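Local coordinates for 5,10-methylenetetrahydrofolate dehydrogenase (Bombyx mori, PDB 5ZF1), which probably catalyses the NADP+-dependent oxidation of 5,10-methylenetetrahydrofolate in one-carbon metabolism of the silkworm, at residues 162-167 with 214-219; 173-178 with 192-197. One frame throughout, in Å; residues are numbered along the deposited sequence.

Contact 1 (162-167 with 214-219). With SO4 (sulfate ion), chain E.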
ATOM      1  N   VAL B 162      -9.029 -12.526   6.588  1.00 11.77           N
ATOM      2  CA  VAL B 162      -7.663 -13.019   6.407  1.00 12.80           C
ATOM      3  C   VAL B 162      -7.413 -13.097   4.909  1.00 16.32           C
ATOM      4  O   VAL B 162      -8.192 -13.718   4.179  1.00 14.99           O
ATOM      5  CB  VAL B 162      -7.465 -14.394   7.074  1.00 13.76           C
ATOM      6  CG1 VAL B 162      -6.078 -14.992   6.688  1.00 16.39           C
ATOM      7  CG2 VAL B 162      -7.622 -14.275   8.577  1.00 16.57           C
ATOM      8  N   VAL B 163      -6.309 -12.507   4.448  1.00 11.99           N
ATOM      9  CA  VAL B 163      -5.888 -12.632   3.059  1.00 11.32           C
ATOM     10  C   VAL B 163      -4.628 -13.476   3.088  1.00 14.69           C
ATOM     11  O   VAL B 163      -3.654 -13.085   3.739  1.00 15.48           O
ATOM     12  CB  VAL B 163      -5.603 -11.268   2.418  1.00 16.20           C
ATOM     13  CG1 VAL B 163      -5.142 -11.470   0.966  1.00 16.88           C
ATOM     14  CG2 VAL B 163      -6.850 -10.350   2.471  1.00 17.98           C
ATOM     15  N   ILE B 164      -4.653 -14.622   2.410  1.00 15.03           N
ATOM     16  CA  ILE B 164      -3.490 -15.514   2.339  1.00 14.08           C
ATOM     17  C   ILE B 164      -2.793 -15.207   1.024  1.00 14.74           C
ATOM     18  O   ILE B 164      -3.294 -15.557  -0.047  1.00 17.95           O
ATOM     19  CB  ILE B 164      -3.889 -16.998   2.433  1.00 15.55           C
ATOM     20  CG1 ILE B 164      -4.691 -17.252   3.705  1.00 17.87           C
ATOM     21  CG2 ILE B 164      -2.607 -17.885   2.427  1.00 17.64           C
ATOM     22  CD1 ILE B 164      -5.272 -18.632   3.819  1.00 18.83           C
ATOM     23  N   GLY B 165      -1.657 -14.518   1.092  1.00 15.85           N
ATOM     24  CA  GLY B 165      -0.964 -14.085  -0.115  1.00 15.78           C
ATOM     25  C   GLY B 165      -0.739 -12.593  -0.041  1.00 16.46           C
ATOM     26  O   GLY B 165      -1.632 -11.816   0.292  1.00 16.83           O
ATOM     27  N   ARG B 166       0.502 -12.173  -0.328  1.00 15.87           N
ATOM     28  CA  ARG B 166       0.912 -10.771  -0.270  1.00 13.50           C
ATOM     29  C   ARG B 166       1.447 -10.259  -1.606  1.00 14.68           C
ATOM     30  O   ARG B 166       2.141  -9.226  -1.638  1.00 16.10           O
ATOM     31  CB  ARG B 166       1.966 -10.560   0.827  1.00 11.82           C
ATOM     32  CG  ARG B 166       3.245 -11.372   0.594  1.00 16.18           C
ATOM     33  CD  ARG B 166       4.261 -11.172   1.709  1.00 15.89           C
ATOM     34  NE  ARG B 166       5.379 -12.098   1.474  1.00 17.16           N
ATOM     35  CZ  ARG B 166       6.426 -12.245   2.279  1.00 18.65           C
ATOM     36  NH1 ARG B 166       6.543 -11.516   3.380  1.00 15.65           N
ATOM     37  NH2 ARG B 166       7.360 -13.131   1.964  1.00 17.85           N
ATOM     38  N   SER B 167       1.154 -10.948  -2.708  1.00 15.79           N
ATOM     39  CA  SER B 167       1.711 -10.541  -3.997  1.00 17.11           C
ATOM     40  C   SER B 167       1.329  -9.097  -4.335  1.00 17.87           C
ATOM     41  O   SER B 167       0.232  -8.621  -4.022  1.00 17.05           O
ATOM     42  CB  SER B 167       1.239 -11.484  -5.110  1.00 19.93           C
ATOM     43  OG  SER B 167      -0.154 -11.318  -5.392  1.00 20.60           O
ATOM     44  N   ASP B 214     -14.038 -14.137   9.668  1.00 17.53           N
ATOM     45  CA  ASP B 214     -15.314 -14.128   8.972  1.00 14.37           C
ATOM     46  C   ASP B 214     -15.171 -14.273   7.466  1.00 16.36           C
ATOM     47  O   ASP B 214     -16.112 -14.724   6.803  1.00 19.34           O
ATOM     48  CB  ASP B 214     -16.028 -12.823   9.298  1.00 18.94           C
ATOM     49  CG  ASP B 214     -16.168 -12.625  10.772  1.00 23.14           C
ATOM     50  OD1 ASP B 214     -16.785 -13.511  11.409  1.00 24.35           O
ATOM     51  OD2 ASP B 214     -15.644 -11.616  11.300  1.00 22.61           O
ATOM     52  N   ILE B 215     -14.022 -13.898   6.908  1.00 16.12           N
ATOM     53  CA  ILE B 215     -13.762 -13.963   5.476  1.00 12.76           C
ATOM     54  C   ILE B 215     -12.344 -14.468   5.318  1.00 12.29           C
ATOM     55  O   ILE B 215     -11.451 -13.961   6.002  1.00 15.25           O
ATOM     56  CB  ILE B 215     -13.894 -12.585   4.797  1.00 18.24           C
ATOM     57  CG1 ILE B 215     -15.324 -12.029   4.956  1.00 15.81           C
ATOM     58  CG2 ILE B 215     -13.553 -12.660   3.319  1.00 17.81           C
ATOM     59  CD1 ILE B 215     -15.398 -10.520   4.680  1.00 19.58           C
ATOM     60  N   ILE B 216     -12.146 -15.459   4.450  1.00 15.90           N
ATOM     61  CA  ILE B 216     -10.807 -15.907   4.038  1.00 13.40           C
ATOM     62  C   ILE B 216     -10.704 -15.768   2.531  1.00 15.54           C
ATOM     63  O   ILE B 216     -11.568 -16.254   1.792  1.00 17.67           O
ATOM     64  CB  ILE B 216     -10.518 -17.359   4.460  1.00 14.82           C
ATOM     65  CG1 ILE B 216     -10.701 -17.546   5.962  1.00 15.23           C
ATOM     66  CG2 ILE B 216      -9.056 -17.789   4.026  1.00 15.94           C
ATOM     67  CD1 ILE B 216     -10.587 -19.048   6.371  1.00 22.62           C
ATOM     68  N   ILE B 217      -9.645 -15.103   2.074  1.00 15.28           N
ATOM     69  CA  ILE B 217      -9.356 -14.943   0.658  0.54 14.20           C
ATOM     70  C   ILE B 217      -7.996 -15.570   0.410  1.00 18.47           C
ATOM     71  O   ILE B 217      -7.006 -15.133   0.994  1.00 20.10           O
ATOM     72  CB  ILE B 217      -9.358 -13.465   0.246  0.54 17.77           C
ATOM     73  CG1 ILE B 217     -10.775 -12.902   0.358  0.54 16.92           C
ATOM     74  CG2 ILE B 217      -8.808 -13.310  -1.172  0.54 19.77           C
ATOM     75  CD1 ILE B 217     -10.833 -11.398   0.483  0.54 18.61           C
ATOM     76  N   THR B 218      -7.947 -16.617  -0.425  1.00 20.09           N
ATOM     77  CA  THR B 218      -6.683 -17.283  -0.771  0.56 18.35           C
ATOM     78  C   THR B 218      -6.205 -16.746  -2.115  1.00 21.07           C
ATOM     79  O   THR B 218      -6.795 -17.060  -3.151  1.00 22.12           O
ATOM     80  CB  THR B 218      -6.814 -18.809  -0.825  0.56 26.36           C
ATOM     81  OG1 THR B 218      -7.661 -19.206  -1.915  0.56 22.71           O
ATOM     82  CG2 THR B 218      -7.350 -19.377   0.482  0.56 23.51           C
ATOM     83  N   ALA B 219      -5.135 -15.939  -2.101  1.00 19.74           N
ATOM     84  CA  ALA B 219      -4.626 -15.276  -3.287  1.00 19.03           C
ATOM     85  C   ALA B 219      -3.215 -15.719  -3.628  1.00 24.80           C
ATOM     86  O   ALA B 219      -2.660 -15.269  -4.632  1.00 34.76           O
ATOM     87  CB  ALA B 219      -4.639 -13.751  -3.099  1.00 23.05           C
TER
HETATM   88  S   SO4 E 401       2.866 -15.391  -0.668  1.00 19.71           S
HETATM   89  O1  SO4 E 401       2.446 -14.136  -1.292  1.00 18.04           O
HETATM   90  O2  SO4 E 401       1.831 -16.141   0.016  1.00 21.34           O
HETATM   91  O3  SO4 E 401       3.390 -16.227  -1.739  1.00 24.10           O
HETATM   92  O4  SO4 E 401       3.952 -15.134   0.289  1.00 18.92           O
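Ile164 reaches across to Ile216 on one face of two parallel strands. The meeting atoms are Ile164 CD1 and Ile216 CG2, 3.9 Å apart, and the two side chains meet at a slant. Ile164 has CG1 anti to the carbonyl carbon, beside the backbone N (chi1 -56°), and an extended chain beyond it, which carries CD1 over to the neighbouring strand. There Ile164 CD1 also meets Thr218 CG2 at 4.0 Å, the two side chains lying side by side and pointing the same way. Leu206 and Cys210 of helix 203-211 cover this face. Val163 and Ile217 point to the other face, where Ile174 and Leu178 of helix 171-178 pack on them.

Four backbone hydrogen bonds zip the strands, from Val162 N to Ile215 O through Ala219 N to Ile164 O. At Gly165 a CB would run into Ala219 C.

Past the strand, Arg166 N holds O1 of a sulfate, probably from the crystallisation medium, at 2.9 Å; Arg199 and Thr220 complete its site. Arg166 CG stands between its backbone N and carbonyl carbon (chi1 61°), 3.4 Å from sulfate O1. The chain then extends, and NH1 forms a salt bridge with Asp191 of the second subunit. Parallel strands with helices on both faces mark a Rossmann-type NAD(P)-binding domain.

Contact 2 (173-178 with 192-197)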
ATOM      1  N   PRO B 173      -3.138  -5.640  -3.177  1.00 15.24           N
ATOM      2  CA  PRO B 173      -4.296  -4.781  -3.461  1.00 18.28           C
ATOM      3  C   PRO B 173      -5.581  -5.305  -2.844  1.00 18.65           C
ATOM      4  O   PRO B 173      -6.422  -4.497  -2.449  1.00 21.42           O
ATOM      5  CB  PRO B 173      -4.359  -4.766  -4.999  1.00 20.70           C
ATOM      6  CG  PRO B 173      -2.975  -5.141  -5.445  1.00 21.57           C
ATOM      7  CD  PRO B 173      -2.453  -6.084  -4.403  1.00 18.45           C
ATOM      8  N   ILE B 174      -5.760  -6.617  -2.728  1.00 18.15           N
ATOM      9  CA  ILE B 174      -6.958  -7.133  -2.060  1.00 21.35           C
ATOM     10  C   ILE B 174      -6.982  -6.690  -0.603  1.00 22.34           C
ATOM     11  O   ILE B 174      -7.986  -6.163  -0.106  1.00 20.24           O
ATOM     12  CB  ILE B 174      -7.025  -8.664  -2.178  1.00 18.99           C
ATOM     13  CG1 ILE B 174      -7.359  -9.064  -3.617  1.00 17.40           C
ATOM     14  CG2 ILE B 174      -8.060  -9.217  -1.170  1.00 22.56           C
ATOM     15  CD1 ILE B 174      -7.373 -10.558  -3.868  1.00 23.04           C
ATOM     16  N   ALA B 175      -5.873  -6.917   0.117  1.00 17.62           N
ATOM     17  CA  ALA B 175      -5.830  -6.508   1.522  1.00 18.37           C
ATOM     18  C   ALA B 175      -6.037  -5.012   1.672  1.00 22.81           C
ATOM     19  O   ALA B 175      -6.735  -4.565   2.594  1.00 23.26           O
ATOM     20  CB  ALA B 175      -4.498  -6.922   2.156  1.00 18.57           C
ATOM     21  N   MET B 176      -5.441  -4.213   0.767  1.00 17.29           N
ATOM     22  CA  MET B 176      -5.547  -2.760   0.877  0.70 16.94           C
ATOM     23  C   MET B 176      -6.995  -2.309   0.770  1.00 23.80           C
ATOM     24  O   MET B 176      -7.441  -1.447   1.536  1.00 23.89           O
ATOM     25  CB  MET B 176      -4.689  -2.089  -0.199  0.70 21.05           C
ATOM     26  CG  MET B 176      -4.540  -0.573  -0.060  0.70 28.71           C
ATOM     27  SD  MET B 176      -3.637   0.002   1.410  0.70 24.67           S
ATOM     28  CE  MET B 176      -2.040  -0.784   1.253  0.70 26.61           C
ATOM     29  N   MET B 177      -7.736  -2.874  -0.169  1.00 20.89           N
ATOM     30  CA  MET B 177      -9.141  -2.509  -0.372  0.55 22.86           C
ATOM     31  C   MET B 177     -10.007  -2.990   0.774  1.00 27.02           C
ATOM     32  O   MET B 177     -10.957  -2.316   1.178  1.00 25.61           O
ATOM     33  CB  MET B 177      -9.681  -3.121  -1.660  0.55 19.10           C
ATOM     34  CG  MET B 177      -8.761  -3.063  -2.825  0.55 24.49           C
ATOM     35  SD  MET B 177      -9.649  -2.467  -4.225  0.55 30.50           S
ATOM     36  CE  MET B 177      -9.940  -0.854  -3.560  0.55 19.02           C
ATOM     37  N   LEU B 178      -9.719  -4.188   1.266  1.00 18.98           N
ATOM     38  CA  LEU B 178     -10.537  -4.762   2.319  1.00 18.74           C
ATOM     39  C   LEU B 178     -10.515  -3.907   3.576  1.00 22.64           C
ATOM     40  O   LEU B 178     -11.491  -3.905   4.346  1.00 19.37           O
ATOM     41  CB  LEU B 178     -10.048  -6.178   2.619  1.00 17.39           C
ATOM     42  CG  LEU B 178     -10.799  -7.360   2.030  1.00 33.27           C
ATOM     43  CD1 LEU B 178     -10.838  -7.322   0.522  1.00 36.16           C
ATOM     44  CD2 LEU B 178     -10.131  -8.623   2.528  1.00 26.37           C
ATOM     45  N   ALA B 192     -12.884  -3.685   6.806  1.00 17.44           N
ATOM     46  CA  ALA B 192     -12.614  -4.912   7.542  1.00 15.88           C
ATOM     47  C   ALA B 192     -11.319  -4.788   8.347  1.00 17.00           C
ATOM     48  O   ALA B 192     -10.462  -3.946   8.064  1.00 17.75           O
ATOM     49  CB  ALA B 192     -12.509  -6.102   6.589  1.00 15.02           C
ATOM     50  N   THR B 193     -11.186  -5.658   9.351  1.00 14.86           N
ATOM     51  CA  THR B 193      -9.940  -5.855  10.093  1.00 13.84           C
ATOM     52  C   THR B 193      -9.177  -6.968   9.374  1.00 17.62           C
ATOM     53  O   THR B 193      -9.612  -8.112   9.389  1.00 16.29           O
ATOM     54  CB  THR B 193     -10.240  -6.259  11.536  1.00 14.08           C
ATOM     55  OG1 THR B 193     -11.061  -5.259  12.156  1.00 18.62           O
ATOM     56  CG2 THR B 193      -8.932  -6.415  12.343  1.00 16.22           C
ATOM     57  N   VAL B 194      -8.031  -6.652   8.769  1.00 15.82           N
ATOM     58  CA  VAL B 194      -7.410  -7.550   7.789  1.00 13.82           C
ATOM     59  C   VAL B 194      -6.127  -8.103   8.377  1.00 15.42           C
ATOM     60  O   VAL B 194      -5.313  -7.339   8.893  1.00 15.83           O
ATOM     61  CB  VAL B 194      -7.102  -6.815   6.475  1.00 18.79           C
ATOM     62  CG1 VAL B 194      -6.371  -7.725   5.504  1.00 15.59           C
ATOM     63  CG2 VAL B 194      -8.382  -6.320   5.817  1.00 14.56           C
ATOM     64  N   THR B 195      -5.950  -9.420   8.297  1.00 14.12           N
ATOM     65  CA  THR B 195      -4.659 -10.043   8.596  1.00 16.54           C
ATOM     66  C   THR B 195      -4.063 -10.495   7.280  1.00 15.91           C
ATOM     67  O   THR B 195      -4.742 -11.157   6.494  1.00 14.01           O
ATOM     68  CB  THR B 195      -4.823 -11.251   9.519  1.00 18.64           C
ATOM     69  OG1 THR B 195      -5.473 -10.848  10.729  1.00 17.90           O
ATOM     70  CG2 THR B 195      -3.434 -11.888   9.821  1.00 18.41           C
ATOM     71  N   ILE B 196      -2.804 -10.130   7.034  1.00 14.70           N
ATOM     72  CA  ILE B 196      -2.071 -10.554   5.852  1.00 13.80           C
ATOM     73  C   ILE B 196      -1.212 -11.733   6.281  1.00 15.72           C
ATOM     74  O   ILE B 196      -0.297 -11.566   7.090  1.00 15.16           O
ATOM     75  CB  ILE B 196      -1.190  -9.427   5.304  1.00 13.07           C
ATOM     76  CG1 ILE B 196      -2.065  -8.230   4.881  1.00 18.86           C
ATOM     77  CG2 ILE B 196      -0.393  -9.920   4.121  1.00 17.02           C
ATOM     78  CD1 ILE B 196      -1.284  -6.933   4.838  1.00 17.81           C
ATOM     79  N   CYS B 197      -1.542 -12.912   5.774  1.00 12.91           N
ATOM     80  CA  CYS B 197      -0.724 -14.104   5.944  1.00 15.03           C
ATOM     81  C   CYS B 197       0.008 -14.369   4.640  1.00 14.25           C
ATOM     82  O   CYS B 197      -0.407 -13.920   3.571  1.00 15.50           O
ATOM     83  CB  CYS B 197      -1.583 -15.313   6.323  1.00 15.51           C
ATOM     84  SG  CYS B 197      -2.393 -15.183   7.937  1.00 19.41           S
TER
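The N-H of Ala192 approaches Leu178 O in the plane of that carbonyl. Ala192 N to Leu178 O is 2.8 Å, with an N-H...O angle of 150°, so the bond is bent. Ala192 CB also sits close to the same oxygen, 3.3 Å from Leu178 O. The contact has no aromatic ring, and aliphatic groups do the rest.

Val194 points at the helix and splits its two methyls between two residues. CG1 is anti to the backbone N (chi1 176°) and meets Ala175 CB at 3.9 Å. CG2 lies beside the backbone N and presses on Leu178 CB at 3.6 Å. Ile196 CG1 meets Ala175 CB next to Val194 CG1, also at 3.9 Å. The small Ala175 thus takes two branched residues at a single methyl. With an alanine at Val194 both methyls are lost, which is likely to leave a gap against Ala175 and Leu178.

Thr193 and Thr195 point away from the helix, and Thr195 OG1 is hydrogen-bonded to Thr195 OG1 of the second subunit. The chemistry implies a buried, apolar helix-to-strand contact, pinned at the helix end by one backbone bond.

Overall arrangement
Both segments of contact 2 fall between those of contact 1 in the sequence. The centres of the two contacts lie about 7 Å apart. Both belong to the NAD(P)-binding domain and share one parallel sheet, in which strand 160-164 lies between 215-218 and 193-197. Strand 160-164, helix 171-178 and strand 193-197 form a beta-alpha-beta unit. Val163 N to Thr195 O, 2.9 Å, is a probable hydrogen bond joining the contacts. Gly165 N to Cys197 O, 2.8 Å, is another. Strand 193-197 is the outermost strand within the chain, and its antiparallel pairing with the second subunit carries the sheet across the dimer interface.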